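Local atomic coordinates of peptide ABC transporter permease (Staphylococcus hominis, PDB entry 6EXS), a protein that probably carries small peptides across the membrane, including the thioalcohol-conjugated peptide precursors of human axillary malodour, as a POT-family member of the major facilitator superfamily. Residues A59-I62 with M63-G67; K286-I289 with P290-I293; M296-W299 with S300-Q304; A446-G449 with T450-K453; F464-L467 with G468-I472. All blocks are in the same frame, centred on the assembly; numbering follows the deposited sequence.

Interaction 1 (A59-I62 with M63-G67); sequences AMSI and MSVYG
Ser61 with Val65, and Ile62 with Tyr66, make an i to i+4 contact within the transmembrane alpha-helix 56-72 of this major facilitator fold, and every residue taking part is buried. Two well-formed backbone bonds support the assignment: Val65 N gives to Ser61 O at 3.0 Å, almost straight at 171°, and Tyr66 N gives to Ile62 O at 2.8 Å. Two residues earlier, the bond from Met63 N to Ala59 O is stretched to 3.4 Å and weak.

Side chains add little to each other here and press mainly on backbone carbonyls. Val65 CG2 lies 3.4 Å from Ser61 O: with CG1 anti to the backbone N (chi1 170°), CG2 is left beside that N, over the preceding turn. It also comes within 4.2 Å of Ser61 OG, but the polar tip of Ser61 is engaged elsewhere, by Gly449 O. Met63 bends at chi2 and chi3, and its CG passes 3.4 Å from Ala59 O.

The turn also meets its surroundings: Ile62 and Tyr66 both rest on Met118 of helix 110-137, and Met60 O accepts a hydrogen bond from Asn307 ND2 of a loop. At the far end of the contact, CB of Tyr66 sits only 3.0 Å from Ile62 O, the same carbonyl that receives the Tyr66 N-H.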
loop_
_atom_site.group_PDB
_atom_site.type_symbol
_atom_site.label_atom_id
_atom_site.label_comp_id
_atom_site.label_asym_id
_atom_site.label_seq_id
_atom_site.Cartn_x
_atom_site.Cartn_y
_atom_site.Cartn_z
ATOM N N ALA A 59 -16.950 5.829 6.014
ATOM C CA ALA A 59 -15.667 6.533 5.872
ATOM C C ALA A 59 -14.482 5.555 6.051
ATOM O O ALA A 59 -13.470 5.677 5.359
ATOM C CB ALA A 59 -15.577 7.661 6.897
ATOM N N MET A 60 -14.630 4.591 6.991
ATOM C CA MET A 60 -13.666 3.543 7.319
ATOM C C MET A 60 -13.557 2.558 6.151
ATOM O O MET A 60 -12.455 2.241 5.720
ATOM C CB MET A 60 -14.084 2.814 8.613
ATOM C CG MET A 60 -13.899 3.639 9.888
ATOM S SD MET A 60 -13.806 2.629 11.399
ATOM C CE MET A 60 -15.490 2.199 11.630
ATOM N N SER A 61 -14.705 2.106 5.624
ATOM C CA SER A 61 -14.812 1.212 4.464
ATOM C C SER A 61 -14.125 1.815 3.217
ATOM O O SER A 61 -13.308 1.122 2.598
ATOM C CB SER A 61 -16.275 0.886 4.171
ATOM O OG SER A 61 -16.364 0.041 3.036
ATOM N N ILE A 62 -14.417 3.116 2.893
ATOM C CA ILE A 62 -13.820 3.871 1.774
ATOM C C ILE A 62 -12.270 3.827 1.818
ATOM O O ILE A 62 -11.651 3.517 0.803
ATOM C CB ILE A 62 -14.389 5.321 1.682
ATOM C CG1 ILE A 62 -15.880 5.306 1.240
ATOM C CG2 ILE A 62 -13.538 6.209 0.745
ATOM C CD1 ILE A 62 -16.736 6.540 1.606
ATOM N N MET A 63 -11.664 4.098 2.998
ATOM C CA MET A 63 -10.207 4.073 3.219
ATOM C C MET A 63 -9.545 2.753 2.758
ATOM O O MET A 63 -8.536 2.784 2.042
ATOM C CB MET A 63 -9.865 4.368 4.693
ATOM C CG MET A 63 -10.105 5.811 5.094
ATOM S SD MET A 63 -9.042 7.029 4.261
ATOM C CE MET A 63 -7.551 6.873 5.230
ATOM N N SER A 64 -10.162 1.604 3.128
ATOM C CA SER A 64 -9.691 0.262 2.807
ATOM C C SER A 64 -9.896 -0.103 1.343
ATOM O O SER A 64 -8.973 -0.606 0.715
ATOM C CB SER A 64 -10.352 -0.759 3.722
ATOM O OG SER A 64 -9.825 -0.629 5.028
ATOM N N VAL A 65 -11.097 0.168 0.797
ATOM C CA VAL A 65 -11.455 -0.104 -0.601
ATOM C C VAL A 65 -10.552 0.726 -1.531
ATOM O O VAL A 65 -10.035 0.199 -2.524
ATOM C CB VAL A 65 -12.979 0.089 -0.846
ATOM C CG1 VAL A 65 -13.335 0.040 -2.332
ATOM C CG2 VAL A 65 -13.790 -0.945 -0.067
ATOM N N TYR A 66 -10.303 1.989 -1.153
ATOM C CA TYR A 66 -9.423 2.919 -1.857
ATOM C C TYR A 66 -7.988 2.340 -1.905
ATOM O O TYR A 66 -7.402 2.274 -2.985
ATOM C CB TYR A 66 -9.476 4.279 -1.137
ATOM C CG TYR A 66 -8.792 5.457 -1.795
ATOM C CD1 TYR A 66 -8.361 5.396 -3.122
ATOM C CD2 TYR A 66 -8.577 6.638 -1.096
ATOM C CE1 TYR A 66 -7.722 6.478 -3.724
ATOM C CE2 TYR A 66 -7.949 7.728 -1.693
ATOM C CZ TYR A 66 -7.530 7.645 -3.006
ATOM O OH TYR A 66 -6.949 8.741 -3.582
ATOM N N GLY A 67 -7.478 1.886 -0.752
ATOM C CA GLY A 67 -6.163 1.267 -0.600
ATOM C C GLY A 67 -6.036 -0.011 -1.408
ATOM O O GLY A 67 -5.026 -0.216 -2.079
#

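Interaction 2 (K286-I289 with P290-I293); sequences KAFI and PLFI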
loop_
_atom_site.group_PDB
_atom_site.type_symbol
_atom_site.label_atom_id
_atom_site.label_comp_id
_atom_site.label_asym_id
_atom_site.label_seq_id
_atom_site.Cartn_x
_atom_site.Cartn_y
_atom_site.Cartn_z
ATOM N N LYS A 286 2.879 -23.830 -4.445
ATOM C CA LYS A 286 2.031 -24.323 -3.354
ATOM C C LYS A 286 2.635 -23.989 -1.980
ATOM O O LYS A 286 1.890 -23.776 -1.021
ATOM C CB LYS A 286 1.664 -25.816 -3.503
ATOM C CG LYS A 286 2.833 -26.783 -3.615
ATOM C CD LYS A 286 2.355 -28.223 -3.549
ATOM C CE LYS A 286 3.480 -29.223 -3.656
ATOM N NZ LYS A 286 3.762 -29.589 -5.067
ATOM N N ALA A 287 3.980 -23.876 -1.910
ATOM C CA ALA A 287 4.714 -23.492 -0.704
ATOM C C ALA A 287 4.453 -22.021 -0.344
ATOM O O ALA A 287 4.613 -21.653 0.819
ATOM C CB ALA A 287 6.203 -23.717 -0.902
ATOM N N PHE A 288 4.055 -21.190 -1.342
ATOM C CA PHE A 288 3.754 -19.772 -1.154
ATOM C C PHE A 288 2.344 -19.527 -0.593
ATOM O O PHE A 288 2.141 -18.518 0.085
ATOM C CB PHE A 288 4.004 -18.943 -2.436
ATOM C CG PHE A 288 4.087 -17.451 -2.167
ATOM C CD1 PHE A 288 5.279 -16.865 -1.758
ATOM C CD2 PHE A 288 2.958 -16.640 -2.276
ATOM C CE1 PHE A 288 5.343 -15.494 -1.471
ATOM C CE2 PHE A 288 3.023 -15.273 -1.986
ATOM C CZ PHE A 288 4.216 -14.708 -1.591
ATOM N N ILE A 289 1.380 -20.437 -0.868
ATOM C CA ILE A 289 -0.010 -20.363 -0.387
ATOM C C ILE A 289 -0.068 -20.059 1.144
ATOM O O ILE A 289 -0.734 -19.079 1.483
ATOM C CB ILE A 289 -0.861 -21.602 -0.815
ATOM C CG1 ILE A 289 -1.106 -21.593 -2.337
ATOM C CG2 ILE A 289 -2.188 -21.676 -0.050
ATOM C CD1 ILE A 289 -1.448 -22.958 -2.973
ATOM N N PRO A 290 0.634 -20.793 2.069
ATOM C CA PRO A 290 0.570 -20.422 3.501
ATOM C C PRO A 290 1.160 -19.042 3.779
ATOM O O PRO A 290 0.617 -18.320 4.620
ATOM C CB PRO A 290 1.375 -21.524 4.198
ATOM C CG PRO A 290 1.440 -22.637 3.223
ATOM C CD PRO A 290 1.480 -21.991 1.885
ATOM N N LEU A 291 2.246 -18.663 3.045
ATOM C CA LEU A 291 2.892 -17.343 3.138
ATOM C C LEU A 291 1.916 -16.231 2.675
ATOM O O LEU A 291 1.989 -15.111 3.190
ATOM C CB LEU A 291 4.198 -17.292 2.313
ATOM C CG LEU A 291 5.366 -18.167 2.783
ATOM C CD1 LEU A 291 6.369 -18.371 1.671
ATOM C CD2 LEU A 291 6.078 -17.558 3.965
ATOM N N PHE A 292 0.997 -16.553 1.719
ATOM C CA PHE A 292 -0.028 -15.629 1.226
ATOM C C PHE A 292 -1.052 -15.324 2.343
ATOM O O PHE A 292 -1.392 -14.156 2.546
ATOM C CB PHE A 292 -0.733 -16.149 -0.054
ATOM C CG PHE A 292 -1.683 -15.127 -0.645
ATOM C CD1 PHE A 292 -2.997 -15.028 -0.192
ATOM C CD2 PHE A 292 -1.247 -14.225 -1.610
ATOM C CE1 PHE A 292 -3.849 -14.034 -0.680
ATOM C CE2 PHE A 292 -2.102 -13.232 -2.099
ATOM C CZ PHE A 292 -3.393 -13.139 -1.625
ATOM N N ILE A 293 -1.530 -16.377 3.052
ATOM C CA ILE A 293 -2.463 -16.285 4.183
ATOM C C ILE A 293 -1.790 -15.468 5.308
ATOM O O ILE A 293 -2.375 -14.480 5.753
ATOM C CB ILE A 293 -2.964 -17.686 4.675
ATOM C CG1 ILE A 293 -3.401 -18.623 3.509
ATOM C CG2 ILE A 293 -4.066 -17.567 5.740
ATOM C CD1 ILE A 293 -4.597 -18.152 2.577
#
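Phe292 N gives its hydrogen to Phe288 O at 2.8 Å and Ile293 N gives its own to Ile289 O at 3.2 Å, so the helical pattern runs on beyond Pro290, whose nitrogen has no hydrogen to offer the turn before. This is a proline kink in the transmembrane alpha-helix 279-302. The ring's CD occupies the space where an N-H would point: Pro290 CD lies 3.4 Å from Lys286 O and 3.3 Å from Ala287 O. The Phe292 bond is itself bent, with an angle of 138° at the hydrogen, and a second, weak one joins the same N-H to Ile289 O.

Phe288 carries the side-chain contact. Its CG stands opposite the backbone N (chi1 -163°), which sends the ring along the helix toward the following turn. There the Leu291 side chain runs at about a right angle to it: Leu291 CB sits above one ring face, displaced toward the rim, and CD1 of Leu291 meets CD1 of Phe288 at 3.9 Å. Phe288 CE2, in turn, lies near the plane of the Phe292 ring, at its edge.

Other helices also touch these groups, with Phe288 against Met433 and Val436 of helix 430-451 and Leu291 against Phe368 of helix 364-389. On the less buried flank, Ile289 CB packs against Pro290 CD at 3.6 Å.

Interaction 3 (M296-W299 with S300-Q304); sequences MLFW and SIQEQ. With C3H (2-[[(2~{R})-2-azanyl-3-[(3~{S})-3-methyl-1-oxidanyl-hexan-3-yl]sulfanyl-propanoyl]amino]ethanoic acid), chain O.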
loop_
_atom_site.group_PDB
_atom_site.type_symbol
_atom_site.label_atom_id
_atom_site.label_comp_id
_atom_site.label_asym_id
_atom_site.label_seq_id
_atom_site.Cartn_x
_atom_site.Cartn_y
_atom_site.Cartn_z
ATOM N N MET A 296 -1.525 -11.855 4.246
ATOM C CA MET A 296 -2.857 -11.256 4.221
ATOM C C MET A 296 -3.306 -10.874 5.645
ATOM O O MET A 296 -3.777 -9.751 5.849
ATOM C CB MET A 296 -3.858 -12.222 3.564
ATOM C CG MET A 296 -4.988 -11.529 2.861
ATOM S SD MET A 296 -5.990 -12.633 1.830
ATOM C CE MET A 296 -6.869 -13.564 3.100
ATOM N N LEU A 297 -3.120 -11.803 6.627
ATOM C CA LEU A 297 -3.449 -11.613 8.041
ATOM C C LEU A 297 -2.636 -10.460 8.633
ATOM O O LEU A 297 -3.153 -9.724 9.481
ATOM C CB LEU A 297 -3.197 -12.893 8.867
ATOM C CG LEU A 297 -4.104 -14.111 8.670
ATOM C CD1 LEU A 297 -3.463 -15.331 9.262
ATOM C CD2 LEU A 297 -5.497 -13.897 9.287
ATOM N N PHE A 298 -1.368 -10.299 8.190
ATOM C CA PHE A 298 -0.513 -9.204 8.666
ATOM C C PHE A 298 -1.021 -7.842 8.181
ATOM O O PHE A 298 -1.171 -6.929 8.999
ATOM C CB PHE A 298 0.972 -9.389 8.269
ATOM C CG PHE A 298 1.769 -8.181 8.702
ATOM C CD1 PHE A 298 2.252 -8.080 10.000
ATOM C CD2 PHE A 298 1.912 -7.084 7.860
ATOM C CE1 PHE A 298 2.890 -6.925 10.432
ATOM C CE2 PHE A 298 2.550 -5.930 8.297
ATOM C CZ PHE A 298 3.017 -5.854 9.582
ATOM N N TRP A 299 -1.235 -7.691 6.845
ATOM C CA TRP A 299 -1.694 -6.435 6.253
ATOM C C TRP A 299 -3.117 -6.078 6.637
ATOM O O TRP A 299 -3.438 -4.895 6.633
ATOM C CB TRP A 299 -1.502 -6.394 4.731
ATOM C CG TRP A 299 -0.073 -6.486 4.313
ATOM C CD1 TRP A 299 0.510 -7.506 3.619
ATOM C CD2 TRP A 299 0.978 -5.564 4.631
ATOM N NE1 TRP A 299 1.852 -7.262 3.457
ATOM C CE2 TRP A 299 2.168 -6.075 4.066
ATOM C CE3 TRP A 299 1.019 -4.321 5.285
ATOM C CZ2 TRP A 299 3.393 -5.405 4.168
ATOM C CZ3 TRP A 299 2.227 -3.660 5.393
ATOM C CH2 TRP A 299 3.402 -4.203 4.848
ATOM N N SER A 300 -3.955 -7.061 7.013
ATOM C CA SER A 300 -5.333 -6.769 7.449
ATOM C C SER A 300 -5.285 -5.907 8.714
ATOM O O SER A 300 -5.862 -4.821 8.734
ATOM C CB SER A 300 -6.125 -8.057 7.680
ATOM O OG SER A 300 -7.391 -7.796 8.264
ATOM N N ILE A 301 -4.506 -6.360 9.719
ATOM C CA ILE A 301 -4.288 -5.671 10.984
ATOM C C ILE A 301 -3.464 -4.403 10.767
ATOM O O ILE A 301 -3.888 -3.335 11.209
ATOM C CB ILE A 301 -3.716 -6.617 12.070
ATOM C CG1 ILE A 301 -4.797 -7.666 12.469
ATOM C CG2 ILE A 301 -3.239 -5.811 13.299
ATOM C CD1 ILE A 301 -4.343 -8.784 13.392
ATOM N N GLN A 302 -2.335 -4.501 10.037
ATOM C CA GLN A 302 -1.486 -3.340 9.741
ATOM C C GLN A 302 -2.226 -2.191 9.009
ATOM O O GLN A 302 -2.134 -1.049 9.441
ATOM C CB GLN A 302 -0.222 -3.763 8.973
ATOM C CG GLN A 302 0.913 -2.744 9.013
ATOM C CD GLN A 302 0.745 -1.591 8.050
ATOM O OE1 GLN A 302 0.122 -1.691 6.999
ATOM N NE2 GLN A 302 1.328 -0.467 8.379
ATOM N N GLU A 303 -2.947 -2.480 7.916
ATOM C CA GLU A 303 -3.654 -1.434 7.167
ATOM C C GLU A 303 -4.862 -0.837 7.919
ATOM O O GLU A 303 -5.440 0.159 7.461
ATOM C CB GLU A 303 -4.052 -1.917 5.772
ATOM C CG GLU A 303 -2.881 -2.153 4.829
ATOM C CD GLU A 303 -2.244 -0.929 4.201
ATOM O OE1 GLU A 303 -2.597 0.208 4.591
ATOM O OE2 GLU A 303 -1.383 -1.113 3.312
ATOM N N GLN A 304 -5.201 -1.401 9.094
ATOM C CA GLN A 304 -6.293 -0.883 9.912
ATOM C C GLN A 304 -5.846 0.247 10.826
ATOM O O GLN A 304 -6.688 0.892 11.443
ATOM C CB GLN A 304 -7.004 -1.992 10.688
ATOM C CG GLN A 304 -8.155 -2.626 9.928
ATOM C CD GLN A 304 -8.679 -3.838 10.657
ATOM O OE1 GLN A 304 -8.992 -3.788 11.855
ATOM N NE2 GLN A 304 -8.783 -4.959 9.952
HETATM O O2 C3H O . 4.456 3.121 2.790
HETATM C C11 C3H O . 5.071 2.889 3.769
HETATM O O3 C3H O . 5.952 1.954 3.853
HETATM C C10 C3H O . 4.893 3.592 5.082
HETATM N N1 C3H O . 3.556 4.097 5.282
HETATM C C9 C3H O . 2.598 3.340 5.788
HETATM O O1 C3H O . 2.347 2.216 5.377
HETATM C C8 C3H O . 1.798 3.877 6.929
HETATM N N C3H O . 1.999 5.317 7.017
HETATM C C7 C3H O . 0.305 3.619 6.717
HETATM S S C3H O . -0.445 2.250 7.638
HETATM C C3 C3H O . -0.467 2.592 9.478
HETATM C C4 C3H O . -1.411 3.749 9.680
HETATM C C5 C3H O . 0.985 2.834 9.914
HETATM C C6 C3H O . 1.208 3.343 11.321
HETATM O O C3H O . 1.821 4.590 11.340
HETATM C C2 C3H O . -0.976 1.380 10.253
HETATM C C1 C3H O . 0.016 0.756 11.220
HETATM C C C3H O . -0.583 -0.419 11.943
#
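Trp299 and Gln302 run side by side in the tightly packed part of this helical turn, with the amide set nearly perpendicular to the indole, 83° between planes. Gln302 OE1 approaches the rim of the indole in its plane, 3.3 Å from both CE3 and CZ3 of Trp299, where the carbonyl oxygen faces the weakly positive ring hydrogens. Phe298 touches the aliphatic part of the same glutamine: its CE2 is 3.6 Å from Gln302 CB, and its ring plane is only 11° from that of the amide. Gln302 reaches this place through a chain extended at chi1 and bent at chi2 (-79°), a fold that lays CG by the Phe298 ring and OE1 by the indole. Phe298 CD2 in turn stands over the centre of the Trp299 face.

The backbone is equally firm here, with Gln302 N bound to Phe298 O at 2.9 Å and Glu303 N to Trp299 O at 2.8 Å. The buried Glu303 also pairs through OE2 with Asn441 ND2.

The start of the segment is looser. Met296 and Leu297 are partly exposed and turn away from the following residues, and their share of the contact is backbone alone, as in the bond from Ser300 N to Met296 O. Ser300 OG pairs instead with Asn448 OD1.

Gln302 NE2 lies 3.3 Å from the sulfur of the bound conjugated peptide. The tight side thus forms part of the wall of the central ligand pocket, at the end of a transmembrane helix of a POT-family transporter.

Interaction 4 (A446-G449 with T450-K453); sequences AING and TLVK
Thr450, at chi1 -55°, places OG1 beside its own backbone N and so facing the preceding turn, where one water links it to Ala446 O. Leu451 adopts chi1 -152° with chi2 60°, which swings CD2 toward Asn448. Both belong to the end of transmembrane helix 430-451, a turn bridged by one water that passes into 3-10 geometry at Val452.

The evidence for the opened turn is in the backbone: Thr450 N stands 4.2 Å from Ala446 O, too far for the usual alpha-helical bond. Instead, Ile447 O accepts twice, from Thr450 N at 3.1 Å and Leu451 N at 2.8 Å; the first donor lies above the carbonyl plane, the second within it. The water donates to Ala446 O at 2.7 Å and accepts from Thr450 OG1 at 2.7 Å.

Around the turn, Lys453 NZ forms a salt bridge with Asp250. Asn448 OD1 has a second partner besides the serine of helix 279-302, accepting from Gln304 NE2, and ND2 of the same amide makes a weak bond to Gln445 OE1; together these probably limit the amide's rotation. Against its oxygen rests the Leu451 methyl, with CD2 3.7 Å from Asn448 OD1.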
loop_
_atom_site.group_PDB
_atom_site.type_symbol
_atom_site.label_atom_id
_atom_site.label_comp_id
_atom_site.label_asym_id
_atom_site.label_seq_id
_atom_site.Cartn_x
_atom_site.Cartn_y
_atom_site.Cartn_z
ATOM N N ALA A 446 -9.117 -5.314 0.752
ATOM C CA ALA A 446 -10.416 -5.688 0.164
ATOM C C ALA A 446 -11.317 -6.330 1.215
ATOM O O ALA A 446 -12.510 -6.035 1.234
ATOM C CB ALA A 446 -10.223 -6.638 -1.003
ATOM N N ILE A 447 -10.756 -7.199 2.092
ATOM C CA ILE A 447 -11.490 -7.831 3.199
ATOM C C ILE A 447 -11.817 -6.736 4.244
ATOM O O ILE A 447 -12.948 -6.674 4.739
ATOM C CB ILE A 447 -10.707 -9.037 3.833
ATOM C CG1 ILE A 447 -10.193 -10.081 2.784
ATOM C CG2 ILE A 447 -11.503 -9.722 4.934
ATOM C CD1 ILE A 447 -11.167 -10.656 1.757
ATOM N N ASN A 448 -10.830 -5.859 4.544
ATOM C CA ASN A 448 -10.965 -4.739 5.487
ATOM C C ASN A 448 -12.178 -3.827 5.229
ATOM O O ASN A 448 -12.810 -3.396 6.192
ATOM C CB ASN A 448 -9.683 -3.917 5.552
ATOM C CG ASN A 448 -8.600 -4.545 6.374
ATOM O OD1 ASN A 448 -8.833 -5.506 7.108
ATOM N ND2 ASN A 448 -7.379 -4.020 6.261
ATOM N N GLY A 449 -12.491 -3.582 3.943
ATOM C CA GLY A 449 -13.604 -2.759 3.482
ATOM C C GLY A 449 -14.968 -3.243 3.943
ATOM O O GLY A 449 -15.895 -2.439 4.080
ATOM N N THR A 450 -15.099 -4.566 4.184
ATOM C CA THR A 450 -16.329 -5.223 4.648
ATOM C C THR A 450 -16.208 -5.561 6.139
ATOM O O THR A 450 -17.192 -5.442 6.872
ATOM C CB THR A 450 -16.615 -6.443 3.766
ATOM O OG1 THR A 450 -16.659 -6.009 2.407
ATOM C CG2 THR A 450 -17.931 -7.141 4.115
ATOM N N LEU A 451 -14.995 -5.966 6.578
ATOM C CA LEU A 451 -14.632 -6.334 7.954
ATOM C C LEU A 451 -14.936 -5.219 8.962
ATOM O O LEU A 451 -15.395 -5.514 10.067
ATOM C CB LEU A 451 -13.130 -6.685 7.995
ATOM C CG LEU A 451 -12.618 -7.676 9.051
ATOM C CD1 LEU A 451 -13.290 -9.053 8.911
ATOM C CD2 LEU A 451 -11.106 -7.849 8.917
ATOM N N VAL A 452 -14.700 -3.940 8.566
ATOM C CA VAL A 452 -14.922 -2.732 9.387
ATOM C C VAL A 452 -16.370 -2.609 9.855
ATOM O O VAL A 452 -16.612 -1.942 10.863
ATOM C CB VAL A 452 -14.422 -1.414 8.744
ATOM C CG1 VAL A 452 -12.903 -1.368 8.703
ATOM C CG2 VAL A 452 -15.030 -1.191 7.358
ATOM N N LYS A 453 -17.313 -3.278 9.143
ATOM C CA LYS A 453 -18.745 -3.335 9.458
ATOM C C LYS A 453 -19.033 -4.219 10.691
ATOM O O LYS A 453 -20.158 -4.205 11.179
ATOM C CB LYS A 453 -19.567 -3.816 8.247
ATOM C CG LYS A 453 -19.523 -2.879 7.047
ATOM C CD LYS A 453 -20.072 -3.537 5.796
ATOM C CE LYS A 453 -20.218 -2.547 4.667
ATOM N NZ LYS A 453 -20.735 -3.194 3.432
HETATM O O HOH W 1 -14.817 -4.691 0.979
#

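Interaction 5 (F464-L467 with G468-I472); sequences FIFL and GTVAI
Thr469 folds its hydroxyl back onto Ile465 O, a common habit of threonine in transmembrane helices. The torsion is the cause: at chi1 -54° OG1 lies beside the backbone N and over the previous turn, and donates to Ile465 O at 2.7 Å. Thr469 N donates to the same oxygen at 2.9 Å. The two donors come from opposite faces of the carbonyl plane, the hydroxyl well above it and the N-H nearer to it, so one oxygen is gripped twice and the hydroxyl of a helix flank is satisfied locally. The Ile465 side chain crosses that of Thr469 obliquely, its CG2 4.0 Å from Thr469 OG1.

Phe466 and Val470 form the second pair. The phenylalanine has CG opposite its backbone N (chi1 166°), so its ring leans along the axis toward the next turn, and Val470 points the same way beside it. The CG2 branch of Val470 makes an off-centre CH-pi contact, 4.2 Å from the Phe466 ring centroid, with CE1 of the ring its closest atom at 3.8 Å. This pair lies toward the surface, Phe466 being exposed there.

Gly468 gives its N-H to Phe464 O at 2.9 Å.

Helix 460-479 lies against helix 364-389 through Phe464, which meets Tyr379 edge-to-face, and through Thr469 and Ile472, which touch Ile380. Phe464 also meets Tyr312 edge-to-face, and Leu467 packs on Gln304 beyond the end of helix 279-302.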
loop_
_atom_site.group_PDB
_atom_site.type_symbol
_atom_site.label_atom_id
_atom_site.label_comp_id
_atom_site.label_asym_id
_atom_site.label_seq_id
_atom_site.Cartn_x
_atom_site.Cartn_y
_atom_site.Cartn_z
ATOM N N PHE A 464 -11.162 -6.064 18.308
ATOM C CA PHE A 464 -9.702 -6.140 18.414
ATOM C C PHE A 464 -9.255 -7.506 18.950
ATOM O O PHE A 464 -8.282 -8.064 18.436
ATOM C CB PHE A 464 -9.133 -5.020 19.311
ATOM C CG PHE A 464 -9.168 -3.608 18.763
ATOM C CD1 PHE A 464 -8.572 -3.301 17.546
ATOM C CD2 PHE A 464 -9.706 -2.569 19.513
ATOM C CE1 PHE A 464 -8.585 -1.993 17.056
ATOM C CE2 PHE A 464 -9.702 -1.258 19.028
ATOM C CZ PHE A 464 -9.153 -0.980 17.798
ATOM N N ILE A 465 -9.975 -8.051 19.961
ATOM C CA ILE A 465 -9.662 -9.353 20.553
ATOM C C ILE A 465 -9.953 -10.482 19.550
ATOM O O ILE A 465 -9.095 -11.344 19.362
ATOM C CB ILE A 465 -10.331 -9.557 21.950
ATOM C CG1 ILE A 465 -9.872 -8.460 22.941
ATOM C CG2 ILE A 465 -10.028 -10.958 22.534
ATOM C CD1 ILE A 465 -10.852 -8.156 24.080
ATOM N N PHE A 466 -11.128 -10.453 18.882
ATOM C CA PHE A 466 -11.537 -11.456 17.885
ATOM C C PHE A 466 -10.566 -11.529 16.691
ATOM O O PHE A 466 -10.138 -12.624 16.327
ATOM C CB PHE A 466 -12.998 -11.240 17.435
ATOM C CG PHE A 466 -13.436 -11.988 16.196
ATOM C CD1 PHE A 466 -13.619 -13.368 16.222
ATOM C CD2 PHE A 466 -13.691 -11.310 15.008
ATOM C CE1 PHE A 466 -14.026 -14.058 15.071
ATOM C CE2 PHE A 466 -14.100 -12.002 13.860
ATOM C CZ PHE A 466 -14.266 -13.370 13.900
ATOM N N LEU A 467 -10.196 -10.359 16.124
ATOM C CA LEU A 467 -9.268 -10.225 14.997
ATOM C C LEU A 467 -7.845 -10.608 15.391
ATOM O O LEU A 467 -7.162 -11.269 14.606
ATOM C CB LEU A 467 -9.304 -8.801 14.423
ATOM C CG LEU A 467 -10.140 -8.608 13.163
ATOM C CD1 LEU A 467 -11.617 -8.547 13.483
ATOM C CD2 LEU A 467 -9.716 -7.362 12.427
ATOM N N GLY A 468 -7.432 -10.203 16.599
ATOM C CA GLY A 468 -6.126 -10.513 17.171
ATOM C C GLY A 468 -5.910 -12.006 17.357
ATOM O O GLY A 468 -4.872 -12.526 16.937
ATOM N N THR A 469 -6.912 -12.709 17.951
ATOM C CA THR A 469 -6.931 -14.160 18.216
ATOM C C THR A 469 -6.945 -14.986 16.909
ATOM O O THR A 469 -6.166 -15.943 16.791
ATOM C CB THR A 469 -8.129 -14.522 19.116
ATOM O OG1 THR A 469 -8.109 -13.719 20.300
ATOM C CG2 THR A 469 -8.184 -16.011 19.472
ATOM N N VAL A 470 -7.852 -14.635 15.950
ATOM C CA VAL A 470 -7.974 -15.303 14.646
ATOM C C VAL A 470 -6.590 -15.297 13.949
ATOM O O VAL A 470 -6.130 -16.347 13.506
ATOM C CB VAL A 470 -9.134 -14.708 13.784
ATOM C CG1 VAL A 470 -8.977 -15.027 12.298
ATOM C CG2 VAL A 470 -10.497 -15.181 14.287
ATOM N N ALA A 471 -5.898 -14.141 13.946
ATOM C CA ALA A 471 -4.553 -13.984 13.384
ATOM C C ALA A 471 -3.558 -14.955 14.034
ATOM O O ALA A 471 -2.860 -15.663 13.313
ATOM C CB ALA A 471 -4.076 -12.551 13.574
ATOM N N ILE A 472 -3.537 -15.018 15.391
ATOM C CA ILE A 472 -2.651 -15.870 16.201
ATOM C C ILE A 472 -2.944 -17.384 16.011
ATOM O O ILE A 472 -1.993 -18.143 15.834
ATOM C CB ILE A 472 -2.646 -15.426 17.704
ATOM C CG1 ILE A 472 -2.021 -14.006 17.852
ATOM C CG2 ILE A 472 -1.916 -16.443 18.614
ATOM C CD1 ILE A 472 -2.369 -13.247 19.130
#

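Overall arrangement
All five contacts are single helical turns, but they differ in depth. Interactions 1 and 3 are buried, their centres about 12 and 11 Å from the chain's centre; interaction 4, at about 16 Å, is partly buried, and 2 and 5, at about 20 and 22 Å, are partly on the surface. Interactions 2 and 3 share helix 279-302: the proline kink, with apolar packing, comes first, and the mixed aromatic and polar turn beside the ligand follows. Interaction 4 joins helices through polar atoms, touching 1 by Gly449 O and 3 through Asn448 OD1. Interaction 5 meets 3 and 4 by packing, without a hydrogen bond, as where Leu451 CD2 lies 3.8 Å from Leu467 CD2.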